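Local coordinates for NAD-dependent epimerase/dehydratase domain-containing protein (Ruegeria pomeroyi DSS-3, PDB 3IUS) that is of unknown function but probably binds NAD or a related dinucleotide in a Rossmann fold of the epimerase/dehydratase type, at residues L9-G14 / I32-N37; G14-V19 / A152-P157; G169-I174 / D237-T242; I173-Q178 / S247-N252. All blocks are in the same frame, centred on the assembly; numbering follows the deposited sequence.

How the interactions relate
From the N terminus, interaction 1 pairs strand 7-11 with strand 30-35 and closes the beta-alpha-beta unit around helix 15-24. Segment 14-19 picks up where 9-14 ends, at Gly14, and interaction 2 crosses interaction 1 in the chain. It carries the start of helix 15-24 over to the end of strand 146-155, closing a loop of more than 130 residues. The two touch where His13 O meets Arg18 NE. Interactions 3 and 4 come after both and start from strand 172-174, sharing Ile173 and Ile174. One reaches the loop before helix 243-247, the other the loop after it. Their centres lie about 34 and 33 Å from that of interaction 1.

Interaction 1: L9-G14 / I32-N37; sequences LSFGHG and IGTSRN. With FMT (formic acid), chain D.
Leu9 pairs with Ile32 and Ser10 with Gly33 as neighbouring parallel strands, whose short axes run 4.7 Å apart at 16°. Ser10 makes both backbone bonds to the neighbouring strand: its N donates to Ile32 O and its O accepts from Thr34 N. Thr34 then takes over where strand 9-11 gives way to the loop. Its OG1 sits between its own backbone N and carbonyl carbon (chi1 85°), and this turns the hydroxyl oxygen toward the amide of Gly12. Gly12 N donates to Thr34 OG1 at 3.0 Å, almost straight at 170°. The next amide, His13 N, reaches Thr34 O at 2.8 Å in the carbonyl plane. One threonine thus holds two successive amides of the turn.

The apolar part lies on the face of Leu9 and Ile32. Leu9 CD1 rests on Ile32 CG2 at 3.6 Å, and Thr34 CG2 touches both Leu9 CD1 and the Phe11 ring. On the other face His13 CB packs on Gly33 CA at 3.6 Å. A side chain at Gly33 would run into the imidazole. Ser10 OG and His13 ND1 share a hydrogen bond of 2.9 Å at the ring edge, in its plane, while NE2 is bonded to Ser21 and Ser47. The ring is therefore fixed at both nitrogens. A formic acid, probably from the crystallisation liquor, accepts from Ser35 OG through its O1 at 2.9 Å. Gly12 and Gly14 fit the glycine-rich turn of a Rossmann beta-alpha-beta unit, which in this family probably faces the dinucleotide.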
loop_
_atom_site.group_PDB
_atom_site.type_symbol
_atom_site.label_atom_id
_atom_site.label_comp_id
_atom_site.label_asym_id
_atom_site.label_seq_id
_atom_site.Cartn_x
_atom_site.Cartn_y
_atom_site.Cartn_z
ATOM N N LEU A 9 -13.040 -10.954 -3.375
ATOM C CA LEU A 9 -12.919 -10.282 -4.663
ATOM C C LEU A 9 -11.943 -9.113 -4.525
ATOM O O LEU A 9 -12.138 -8.212 -3.711
ATOM C CB LEU A 9 -14.284 -9.802 -5.157
ATOM C CG LEU A 9 -14.339 -8.995 -6.461
ATOM C CD1 LEU A 9 -13.588 -9.701 -7.585
ATOM C CD2 LEU A 9 -15.779 -8.728 -6.855
ATOM N N SER A 10 -10.884 -9.145 -5.324
ATOM C CA SER A 10 -9.794 -8.195 -5.197
ATOM C C SER A 10 -9.702 -7.356 -6.470
ATOM O O SER A 10 -9.313 -7.860 -7.526
ATOM C CB SER A 10 -8.495 -8.971 -4.952
ATOM O OG SER A 10 -7.344 -8.151 -5.017
ATOM N N PHE A 11 -10.086 -6.084 -6.375
ATOM C CA PHE A 11 -10.053 -5.178 -7.523
ATOM C C PHE A 11 -8.655 -4.611 -7.690
ATOM O O PHE A 11 -8.087 -4.051 -6.749
ATOM C CB PHE A 11 -11.045 -4.025 -7.340
ATOM C CG PHE A 11 -12.481 -4.450 -7.350
ATOM C CD1 PHE A 11 -13.190 -4.519 -8.541
ATOM C CD2 PHE A 11 -13.128 -4.770 -6.170
ATOM C CE1 PHE A 11 -14.519 -4.906 -8.552
ATOM C CE2 PHE A 11 -14.451 -5.158 -6.171
ATOM C CZ PHE A 11 -15.147 -5.232 -7.363
ATOM N N GLY A 12 -8.107 -4.733 -8.892
ATOM C CA GLY A 12 -6.744 -4.305 -9.131
ATOM C C GLY A 12 -5.795 -5.194 -8.356
ATOM O O GLY A 12 -4.966 -4.719 -7.579
ATOM N N HIS A 13 -5.937 -6.498 -8.567
ATOM C CA HIS A 13 -5.127 -7.507 -7.896
ATOM C C HIS A 13 -3.675 -7.427 -8.357
ATOM O O HIS A 13 -3.262 -8.161 -9.254
ATOM C CB HIS A 13 -5.683 -8.889 -8.217
ATOM C CG HIS A 13 -5.164 -9.977 -7.329
ATOM N ND1 HIS A 13 -5.673 -10.217 -6.070
ATOM C CD2 HIS A 13 -4.201 -10.908 -7.529
ATOM C CE1 HIS A 13 -5.036 -11.240 -5.528
ATOM N NE2 HIS A 13 -4.139 -11.678 -6.393
ATOM N N GLY A 14 -2.906 -6.540 -7.734
ATOM C CA GLY A 14 -1.531 -6.308 -8.143
ATOM C C GLY A 14 -0.500 -6.808 -7.149
ATOM O O GLY A 14 -0.714 -7.800 -6.459
ATOM N N ILE A 32 -10.696 -13.993 -6.263
ATOM C CA ILE A 32 -10.955 -13.508 -7.612
ATOM C C ILE A 32 -10.254 -12.162 -7.772
ATOM O O ILE A 32 -10.520 -11.228 -7.016
ATOM C CB ILE A 32 -12.463 -13.311 -7.837
ATOM C CG1 ILE A 32 -13.219 -14.603 -7.526
ATOM C CG2 ILE A 32 -12.747 -12.833 -9.259
ATOM C CD1 ILE A 32 -14.711 -14.411 -7.379
ATOM N N GLY A 33 -9.346 -12.058 -8.738
ATOM C CA GLY A 33 -8.580 -10.837 -8.905
ATOM C C GLY A 33 -8.792 -10.190 -10.259
ATOM O O GLY A 33 -8.795 -10.870 -11.288
ATOM N N THR A 34 -8.964 -8.874 -10.266
ATOM C CA THR A 34 -9.183 -8.153 -11.514
ATOM C C THR A 34 -7.960 -7.346 -11.933
ATOM O O THR A 34 -7.133 -6.951 -11.104
ATOM C CB THR A 34 -10.374 -7.192 -11.422
ATOM O OG1 THR A 34 -9.941 -5.944 -10.868
ATOM C CG2 THR A 34 -11.484 -7.786 -10.550
ATOM N N SER A 35 -7.858 -7.110 -13.234
ATOM C CA SER A 35 -6.863 -6.200 -13.786
ATOM C C SER A 35 -7.426 -5.578 -15.051
ATOM O O SER A 35 -8.242 -6.185 -15.738
ATOM C CB SER A 35 -5.565 -6.937 -14.101
ATOM O OG SER A 35 -4.629 -6.062 -14.712
ATOM N N ARG A 36 -7.004 -4.359 -15.356
ATOM C CA ARG A 36 -7.406 -3.751 -16.612
ATOM C C ARG A 36 -6.385 -4.085 -17.690
ATOM O O ARG A 36 -6.582 -3.784 -18.862
ATOM C CB ARG A 36 -7.583 -2.240 -16.468
ATOM C CG ARG A 36 -6.302 -1.429 -16.451
ATOM C CD ARG A 36 -6.642 0.040 -16.690
ATOM N NE ARG A 36 -7.853 0.415 -15.964
ATOM C CZ ARG A 36 -8.785 1.238 -16.432
ATOM N NH1 ARG A 36 -9.856 1.510 -15.700
ATOM N NH2 ARG A 36 -8.660 1.780 -17.634
ATOM N N ASN A 37 -5.296 -4.723 -17.280
ATOM C CA ASN A 37 -4.251 -5.125 -18.214
ATOM C C ASN A 37 -4.376 -6.597 -18.583
ATOM O O ASN A 37 -4.124 -7.475 -17.755
ATOM C CB ASN A 37 -2.868 -4.834 -17.623
ATOM C CG ASN A 37 -1.740 -5.164 -18.583
ATOM O OD1 ASN A 37 -1.956 -5.758 -19.638
ATOM N ND2 ASN A 37 -0.523 -4.780 -18.214
HETATM C C FMT D . -3.055 -6.227 -11.841
HETATM O O1 FMT D . -2.421 -5.802 -12.809
HETATM O O2 FMT D . -4.035 -5.667 -11.348
#

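Interaction 2: G14-V19 / A152-P157. With EDO (1,2-ethanediol), chain E.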
loop_
_atom_site.group_PDB
_atom_site.type_symbol
_atom_site.label_atom_id
_atom_site.label_comp_id
_atom_site.label_asym_id
_atom_site.label_seq_id
_atom_site.Cartn_x
_atom_site.Cartn_y
_atom_site.Cartn_z
ATOM N N GLY A 14 -2.906 -6.540 -7.734
ATOM C CA GLY A 14 -1.531 -6.308 -8.143
ATOM C C GLY A 14 -0.500 -6.808 -7.149
ATOM O O GLY A 14 -0.714 -7.800 -6.459
ATOM N N TYR A 15 0.621 -6.099 -7.079
ATOM C CA TYR A 15 1.763 -6.502 -6.266
ATOM C C TYR A 15 1.382 -6.914 -4.843
ATOM O O TYR A 15 1.706 -8.020 -4.406
ATOM C CB TYR A 15 2.811 -5.383 -6.246
ATOM C CG TYR A 15 4.092 -5.760 -5.537
ATOM C CD1 TYR A 15 5.035 -6.577 -6.150
ATOM C CD2 TYR A 15 4.355 -5.298 -4.257
ATOM C CE1 TYR A 15 6.206 -6.929 -5.495
ATOM C CE2 TYR A 15 5.517 -5.643 -3.596
ATOM C CZ TYR A 15 6.441 -6.455 -4.218
ATOM O OH TYR A 15 7.595 -6.793 -3.552
ATOM N N THR A 16 0.688 -6.028 -4.137
ATOM C CA THR A 16 0.311 -6.264 -2.747
ATOM C C THR A 16 -0.717 -7.381 -2.593
ATOM O O THR A 16 -0.523 -8.305 -1.807
ATOM C CB THR A 16 -0.225 -4.975 -2.089
ATOM O OG1 THR A 16 0.838 -4.020 -1.989
ATOM C CG2 THR A 16 -0.781 -5.254 -0.700
ATOM N N ALA A 17 -1.812 -7.290 -3.339
ATOM C CA ALA A 17 -2.895 -8.266 -3.230
ATOM C C ALA A 17 -2.442 -9.690 -3.580
ATOM O O ALA A 17 -2.970 -10.663 -3.050
ATOM C CB ALA A 17 -4.075 -7.845 -4.105
ATOM N N ARG A 18 -1.456 -9.807 -4.467
ATOM C CA ARG A 18 -0.932 -11.115 -4.857
ATOM C C ARG A 18 -0.184 -11.817 -3.727
ATOM O O ARG A 18 -0.248 -13.041 -3.605
ATOM C CB ARG A 18 -0.053 -10.999 -6.106
ATOM C CG ARG A 18 -0.868 -10.738 -7.357
ATOM C CD ARG A 18 -0.006 -10.323 -8.528
ATOM N NE ARG A 18 -0.815 -9.635 -9.528
ATOM C CZ ARG A 18 -0.364 -9.218 -10.705
ATOM N NH1 ARG A 18 0.903 -9.425 -11.040
ATOM N NH2 ARG A 18 -1.185 -8.596 -11.544
ATOM N N VAL A 19 0.529 -11.055 -2.902
ATOM C CA VAL A 19 1.198 -11.657 -1.758
ATOM C C VAL A 19 0.160 -12.179 -0.772
ATOM O O VAL A 19 0.334 -13.254 -0.202
ATOM C CB VAL A 19 2.173 -10.694 -1.052
ATOM C CG1 VAL A 19 3.141 -10.087 -2.054
ATOM C CG2 VAL A 19 1.419 -9.621 -0.301
ATOM N N ALA A 152 2.222 2.947 3.575
ATOM C CA ALA A 152 3.436 3.701 3.321
ATOM C C ALA A 152 4.021 3.245 1.985
ATOM O O ALA A 152 3.391 2.480 1.247
ATOM C CB ALA A 152 4.430 3.498 4.461
ATOM N N GLY A 153 5.215 3.726 1.660
ATOM C CA GLY A 153 5.898 3.308 0.446
ATOM C C GLY A 153 6.225 1.825 0.477
ATOM O O GLY A 153 6.911 1.346 1.385
ATOM N N ILE A 154 5.734 1.094 -0.515
ATOM C CA ILE A 154 5.847 -0.361 -0.523
ATOM C C ILE A 154 7.178 -0.865 -1.083
ATOM O O ILE A 154 7.659 -0.375 -2.110
ATOM C CB ILE A 154 4.692 -0.998 -1.319
ATOM C CG1 ILE A 154 3.342 -0.518 -0.771
ATOM C CG2 ILE A 154 4.785 -2.517 -1.271
ATOM C CD1 ILE A 154 2.170 -0.886 -1.646
ATOM N N TYR A 155 7.768 -1.841 -0.402
ATOM C CA TYR A 155 8.933 -2.544 -0.930
ATOM C C TYR A 155 8.867 -4.029 -0.601
ATOM O O TYR A 155 8.057 -4.465 0.223
ATOM C CB TYR A 155 10.248 -1.910 -0.452
ATOM C CG TYR A 155 10.693 -2.284 0.956
ATOM C CD1 TYR A 155 11.813 -3.086 1.161
ATOM C CD2 TYR A 155 10.010 -1.819 2.080
ATOM C CE1 TYR A 155 12.236 -3.419 2.443
ATOM C CE2 TYR A 155 10.428 -2.149 3.370
ATOM C CZ TYR A 155 11.537 -2.957 3.543
ATOM O OH TYR A 155 11.966 -3.283 4.814
ATOM N N GLY A 156 9.709 -4.809 -1.264
ATOM C CA GLY A 156 9.659 -6.252 -1.132
ATOM C C GLY A 156 10.340 -6.961 -2.286
ATOM O O GLY A 156 11.030 -6.332 -3.092
ATOM N N PRO A 157 10.154 -8.284 -2.375
ATOM C CA PRO A 157 10.778 -9.055 -3.455
ATOM C C PRO A 157 10.355 -8.490 -4.803
ATOM O O PRO A 157 9.169 -8.243 -5.007
ATOM C CB PRO A 157 10.192 -10.457 -3.267
ATOM C CG PRO A 157 9.767 -10.513 -1.840
ATOM C CD PRO A 157 9.315 -9.122 -1.502
HETATM C C1 EDO E . 3.891 -14.271 -0.336
HETATM O O1 EDO E . 2.591 -14.686 0.237
HETATM C C2 EDO E . 4.040 -14.458 -1.819
HETATM O O2 EDO E . 4.616 -13.670 -2.836
#
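Tyr15 reaches from the first turn of helix 15-24 to Pro157, just past the end of strand 146-155. Both elements belong to the Rossmann-type domain. The helix is the one that follows the glycine-rich turn. Its side chains span the gap to side chains and backbone of the other segment, while the short axes stay 10.8 Å apart.

The polar link is a single hydrogen bond. Tyr15 OH donates to Pro157 O at 2.6 Å. The acceptor lies at the ring edge and in the ring plane, but the hydroxyl sits 39° above the carbonyl plane. CG stands anti to the backbone N (chi1 -174°), which sends the ring out from the helix toward the strand end. The hydroxyl also comes close to the backbone of Gly156. A CB on Gly156 would clash with it, and the backbone angles there also favour glycine.

The packing contacts centre on Ile154. Its CG2 meets the edge of the Tyr15 ring, 4.0 Å from CE2, and the two side chains run alongside, pointing opposite ways. Its other branch ends in CD1, in van der Waals contact with Thr16 OG1. Val185 and Ile188 of helix 185-197 pack against Tyr15 and Thr16 respectively. Arg159 adds a cation-pi contact to the Tyr15 ring. A leucine in place of Tyr15 would probably leave Pro157 O without its donor and Arg159 without its aromatic partner.

A 1,2-ethanediol, probably from the crystallisation liquor, bonds to Arg22 and donates from O1 to Val19 O at 2.7 Å.

Interaction 3: G169-I174 / D237-T242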
loop_
_atom_site.group_PDB
_atom_site.type_symbol
_atom_site.label_atom_id
_atom_site.label_comp_id
_atom_site.label_asym_id
_atom_site.label_seq_id
_atom_site.Cartn_x
_atom_site.Cartn_y
_atom_site.Cartn_z
ATOM N N GLY A 169 23.430 6.313 -13.303
ATOM C CA GLY A 169 22.221 7.118 -13.317
ATOM C C GLY A 169 21.429 7.037 -12.026
ATOM O O GLY A 169 20.200 7.145 -12.030
ATOM N N ILE A 170 22.136 6.835 -10.917
ATOM C CA ILE A 170 21.519 6.841 -9.592
ATOM C C ILE A 170 22.116 7.954 -8.739
ATOM O O ILE A 170 23.332 8.145 -8.707
ATOM C CB ILE A 170 21.701 5.495 -8.860
ATOM C CG1 ILE A 170 23.090 4.919 -9.143
ATOM C CG2 ILE A 170 20.618 4.513 -9.274
ATOM C CD1 ILE A 170 23.402 3.656 -8.366
ATOM N N ARG A 171 21.253 8.688 -8.052
ATOM C CA ARG A 171 21.700 9.809 -7.241
ATOM C C ARG A 171 20.895 9.878 -5.954
ATOM O O ARG A 171 19.735 9.470 -5.914
ATOM C CB ARG A 171 21.573 11.114 -8.032
ATOM C CG ARG A 171 20.249 11.258 -8.766
ATOM C CD ARG A 171 20.440 11.824 -10.168
ATOM N NE ARG A 171 20.623 13.274 -10.187
ATOM C CZ ARG A 171 19.627 14.154 -10.198
ATOM N NH1 ARG A 171 18.365 13.734 -10.175
ATOM N NH2 ARG A 171 19.888 15.456 -10.224
ATOM N N ARG A 172 21.525 10.375 -4.898
ATOM C CA ARG A 172 20.837 10.543 -3.626
ATOM C C ARG A 172 20.390 11.992 -3.481
ATOM O O ARG A 172 21.217 12.899 -3.401
ATOM C CB ARG A 172 21.739 10.117 -2.462
ATOM C CG ARG A 172 22.009 8.613 -2.409
ATOM C CD ARG A 172 22.950 8.233 -1.275
ATOM N NE ARG A 172 24.258 8.864 -1.435
ATOM C CZ ARG A 172 24.813 9.666 -0.533
ATOM N NH1 ARG A 172 24.181 9.916 0.608
ATOM N NH2 ARG A 172 26.005 10.200 -0.765
ATOM N N ILE A 173 19.077 12.209 -3.468
ATOM C CA ILE A 173 18.526 13.550 -3.320
ATOM C C ILE A 173 18.452 13.925 -1.846
ATOM O O ILE A 173 17.798 13.238 -1.054
ATOM C CB ILE A 173 17.109 13.653 -3.920
ATOM C CG1 ILE A 173 17.085 13.129 -5.358
ATOM C CG2 ILE A 173 16.595 15.082 -3.837
ATOM C CD1 ILE A 173 17.998 13.876 -6.302
ATOM N N ILE A 174 19.100 15.027 -1.484
ATOM C CA ILE A 174 19.159 15.459 -0.089
ATOM C C ILE A 174 18.231 16.636 0.224
ATOM O O ILE A 174 18.514 17.769 -0.134
ATOM C CB ILE A 174 20.602 15.831 0.313
ATOM C CG1 ILE A 174 21.575 14.735 -0.114
ATOM C CG2 ILE A 174 20.697 16.071 1.815
ATOM C CD1 ILE A 174 21.299 13.405 0.545
ATOM N N ASP A 237 17.304 21.291 -3.780
ATOM C CA ASP A 237 17.060 22.528 -4.518
ATOM C C ASP A 237 18.020 22.709 -5.704
ATOM O O ASP A 237 18.060 23.772 -6.324
ATOM C CB ASP A 237 17.118 23.740 -3.579
ATOM C CG ASP A 237 18.544 24.173 -3.262
ATOM O OD1 ASP A 237 19.374 23.317 -2.879
ATOM O OD2 ASP A 237 18.829 25.383 -3.390
ATOM N N LYS A 238 18.781 21.666 -6.020
ATOM C CA LYS A 238 19.701 21.704 -7.155
ATOM C C LYS A 238 19.531 20.501 -8.078
ATOM O O LYS A 238 20.263 20.354 -9.053
ATOM C CB LYS A 238 21.158 21.774 -6.683
ATOM C CG LYS A 238 21.720 23.179 -6.538
ATOM C CD LYS A 238 21.694 23.659 -5.097
ATOM C CE LYS A 238 22.389 25.012 -4.962
ATOM N NZ LYS A 238 22.537 25.448 -3.546
ATOM N N ALA A 239 18.561 19.644 -7.774
ATOM C CA ALA A 239 18.432 18.359 -8.461
ATOM C C ALA A 239 17.681 18.424 -9.795
ATOM O O ALA A 239 17.576 17.417 -10.500
ATOM C CB ALA A 239 17.771 17.335 -7.535
ATOM N N ASP A 240 17.170 19.604 -10.136
ATOM C CA ASP A 240 16.293 19.769 -11.296
ATOM C C ASP A 240 15.350 18.580 -11.449
ATOM O O ASP A 240 15.545 17.716 -12.305
ATOM C CB ASP A 240 17.092 19.971 -12.582
ATOM C CG ASP A 240 16.222 20.438 -13.735
ATOM O OD1 ASP A 240 16.400 19.929 -14.864
ATOM O OD2 ASP A 240 15.351 21.307 -13.507
ATOM N N LEU A 241 14.331 18.537 -10.603
ATOM C CA LEU A 241 13.368 17.451 -10.637
ATOM C C LEU A 241 12.124 17.879 -11.397
ATOM O O LEU A 241 11.795 19.062 -11.444
ATOM C CB LEU A 241 12.983 17.040 -9.217
ATOM C CG LEU A 241 14.103 16.503 -8.323
ATOM C CD1 LEU A 241 13.567 16.166 -6.939
ATOM C CD2 LEU A 241 14.763 15.287 -8.959
ATOM N N THR A 242 11.444 16.912 -11.997
ATOM C CA THR A 242 10.145 17.162 -12.593
ATOM C C THR A 242 9.190 17.498 -11.460
ATOM O O THR A 242 9.460 17.170 -10.303
ATOM C CB THR A 242 9.625 15.922 -13.341
ATOM O OG1 THR A 242 9.324 14.890 -12.396
ATOM C CG2 THR A 242 10.674 15.415 -14.328
#
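Arg171 meets Ala239 with the edge of its guanidinium group. NH2 donates to Ala239 O at 3.0 Å, and the bond is nearly straight at 173°. The acceptor lies almost in the guanidinium plane, so the N-H points squarely at it. The carbonyl is met less directly, because the donor is tilted 27° from its plane. The arginine chain gets there by bending at chi2 and chi3. Its CG sits between the backbone N and the carbonyl carbon (chi1 46°), on the side that faces the loop.

Ile173, two residues on and within strand 172-174, points toward the same loop. Its CD1 lies over one face of the guanidinium, offset toward the rim. The same methyl touches Ala239 CB at 3.7 Å. It therefore lies against both the arginine and the alanine that the hydrogen bond joins. Leu241 comes from two residues beyond Ala239. Its side chain runs antiparallel to that of Arg171, and CD2 comes to 4.1 Å from NH1, at the guanidinium edge. Val234 of the paired strand 233-235 packs against both Ile173 and Ala239.

The contact joins strand 172-174 and the residue before it to the loop that leads into helix 243-247. Its chemistry is mixed: a charged donor grips a neutral backbone carbonyl, while apolar groups pack beside it. The link therefore depends on a main-chain oxygen of the loop, and not on an acidic side chain across this contact.

Interaction 4: I173-Q178 / S247-N252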
loop_
_atom_site.group_PDB
_atom_site.type_symbol
_atom_site.label_atom_id
_atom_site.label_comp_id
_atom_site.label_asym_id
_atom_site.label_seq_id
_atom_site.Cartn_x
_atom_site.Cartn_y
_atom_site.Cartn_z
ATOM N N ILE A 173 19.077 12.209 -3.468
ATOM C CA ILE A 173 18.526 13.550 -3.320
ATOM C C ILE A 173 18.452 13.925 -1.846
ATOM O O ILE A 173 17.798 13.238 -1.054
ATOM C CB ILE A 173 17.109 13.653 -3.920
ATOM C CG1 ILE A 173 17.085 13.129 -5.358
ATOM C CG2 ILE A 173 16.595 15.082 -3.837
ATOM C CD1 ILE A 173 17.998 13.876 -6.302
ATOM N N ILE A 174 19.100 15.027 -1.484
ATOM C CA ILE A 174 19.159 15.459 -0.089
ATOM C C ILE A 174 18.231 16.636 0.224
ATOM O O ILE A 174 18.514 17.769 -0.134
ATOM C CB ILE A 174 20.602 15.831 0.313
ATOM C CG1 ILE A 174 21.575 14.735 -0.114
ATOM C CG2 ILE A 174 20.697 16.071 1.815
ATOM C CD1 ILE A 174 21.299 13.405 0.545
ATOM N N LYS A 175 17.109 16.366 0.893
ATOM C CA LYS A 175 16.248 17.430 1.390
ATOM C C LYS A 175 16.383 17.439 2.906
ATOM O O LYS A 175 16.104 16.429 3.556
ATOM C CB LYS A 175 14.787 17.157 1.021
ATOM C CG LYS A 175 13.793 18.139 1.627
ATOM C CD LYS A 175 13.627 19.366 0.755
ATOM C CE LYS A 175 12.696 20.386 1.388
ATOM N NZ LYS A 175 11.335 19.853 1.637
ATOM N N PRO A 176 16.810 18.577 3.476
ATOM C CA PRO A 176 17.094 18.639 4.911
ATOM C C PRO A 176 15.878 18.223 5.727
ATOM O O PRO A 176 14.781 18.724 5.478
ATOM C CB PRO A 176 17.395 20.124 5.146
ATOM C CG PRO A 176 17.800 20.645 3.820
ATOM C CD PRO A 176 16.974 19.889 2.828
ATOM N N GLY A 177 16.087 17.302 6.662
ATOM C CA GLY A 177 15.034 16.853 7.560
ATOM C C GLY A 177 14.082 15.837 6.963
ATOM O O GLY A 177 13.280 15.251 7.685
ATOM N N GLN A 178 14.156 15.630 5.652
ATOM C CA GLN A 178 13.203 14.753 4.967
ATOM C C GLN A 178 13.313 13.287 5.376
ATOM O O GLN A 178 14.389 12.715 5.396
ATOM C CB GLN A 178 13.351 14.861 3.449
ATOM C CG GLN A 178 12.308 14.065 2.686
ATOM C CD GLN A 178 10.964 14.756 2.664
ATOM O OE1 GLN A 178 10.871 15.940 2.362
ATOM N NE2 GLN A 178 9.914 14.019 2.991
ATOM N N SER A 247 7.210 16.829 -5.949
ATOM C CA SER A 247 6.029 16.783 -5.093
ATOM C C SER A 247 6.203 15.818 -3.922
ATOM O O SER A 247 5.528 15.944 -2.898
ATOM C CB SER A 247 4.788 16.404 -5.906
ATOM O OG SER A 247 3.602 16.617 -5.158
ATOM N N PHE A 248 7.106 14.854 -4.074
ATOM C CA PHE A 248 7.326 13.868 -3.018
ATOM C C PHE A 248 8.179 14.422 -1.883
ATOM O O PHE A 248 8.185 13.881 -0.777
ATOM C CB PHE A 248 7.952 12.593 -3.584
ATOM C CG PHE A 248 7.041 11.830 -4.497
ATOM C CD1 PHE A 248 5.788 11.423 -4.061
ATOM C CD2 PHE A 248 7.433 11.517 -5.786
ATOM C CE1 PHE A 248 4.940 10.720 -4.897
ATOM C CE2 PHE A 248 6.591 10.812 -6.627
ATOM C CZ PHE A 248 5.344 10.413 -6.181
ATOM N N TYR A 249 8.894 15.504 -2.165
ATOM C CA TYR A 249 9.741 16.145 -1.173
ATOM C C TYR A 249 9.085 17.408 -0.628
ATOM O O TYR A 249 9.751 18.249 -0.023
ATOM C CB TYR A 249 11.108 16.480 -1.781
ATOM C CG TYR A 249 11.990 15.275 -2.021
ATOM C CD1 TYR A 249 12.903 14.853 -1.060
ATOM C CD2 TYR A 249 11.911 14.557 -3.208
ATOM C CE1 TYR A 249 13.712 13.750 -1.276
ATOM C CE2 TYR A 249 12.719 13.453 -3.432
ATOM C CZ TYR A 249 13.615 13.053 -2.463
ATOM O OH TYR A 249 14.417 11.958 -2.684
ATOM N N SER A 250 7.779 17.539 -0.840
ATOM C CA SER A 250 7.057 18.738 -0.424
ATOM C C SER A 250 6.237 18.502 0.838
ATOM O O SER A 250 5.607 19.419 1.350
ATOM C CB SER A 250 6.136 19.232 -1.542
ATOM O OG SER A 250 5.070 18.323 -1.756
ATOM N N GLU A 251 6.244 17.268 1.326
ATOM C CA GLU A 251 5.521 16.923 2.543
ATOM C C GLU A 251 6.413 16.060 3.416
ATOM O O GLU A 251 7.029 15.115 2.935
ATOM C CB GLU A 251 4.248 16.142 2.217
ATOM C CG GLU A 251 3.190 16.932 1.480
ATOM C CD GLU A 251 1.930 16.124 1.238
ATOM O OE1 GLU A 251 2.030 14.887 1.100
ATOM O OE2 GLU A 251 0.838 16.729 1.188
ATOM N N ASN A 252 6.465 16.372 4.704
ATOM C CA ASN A 252 7.278 15.595 5.623
ATOM C C ASN A 252 6.512 15.289 6.903
ATOM O O ASN A 252 6.042 16.200 7.564
ATOM C CB ASN A 252 8.566 16.346 5.944
ATOM C CG ASN A 252 9.603 15.466 6.596
ATOM O OD1 ASN A 252 9.749 14.293 6.248
ATOM N ND2 ASN A 252 10.321 16.021 7.559
#
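Tyr249 lays its ring beside Ile173 and Lys175 at the start of a type II beta turn, Lys175 to Gln178, that follows strand 172-174. A type I turn, Ser247 to Ser250, presents the tyrosine from the other segment. Ile173 CG2 stands over one face of the ring in a CH-pi contact, 4.2 Å from its centroid. Phe180 meets the same tyrosine edge-to-face.

Lys175 has CG anti to its backbone N (chi1 174°) and bends at chi2 and chi4. CB stays by Tyr249 CD1 at 3.6 Å, while the bent chain carries NZ across to the backbone of the other segment. NZ donates to Tyr249 O at 2.8 Å, nearly along the C=O axis. The lysine also makes a cation-pi contact with Phe236.

Gln178 also starts anti and turns once, at chi2. Its CG lies 3.9 Å from Tyr249 CD1, and its amide plane stands 81° to the ring. NE2 donates to Glu251 O at 3.1 Å, in the amide plane and almost straight at 175°. A leucine in place of Gln178 would probably leave Glu251 O without this donor and the two loops less firmly joined.

Asn252 runs past Gln178 in the opposite direction, their amide planes steeply inclined to each other. Its OD1 accepts from Val179 N, which settles which way its amide is turned. ND2 is then left facing Gly177 O, 3.1 Å away in a weak, bent hydrogen bond.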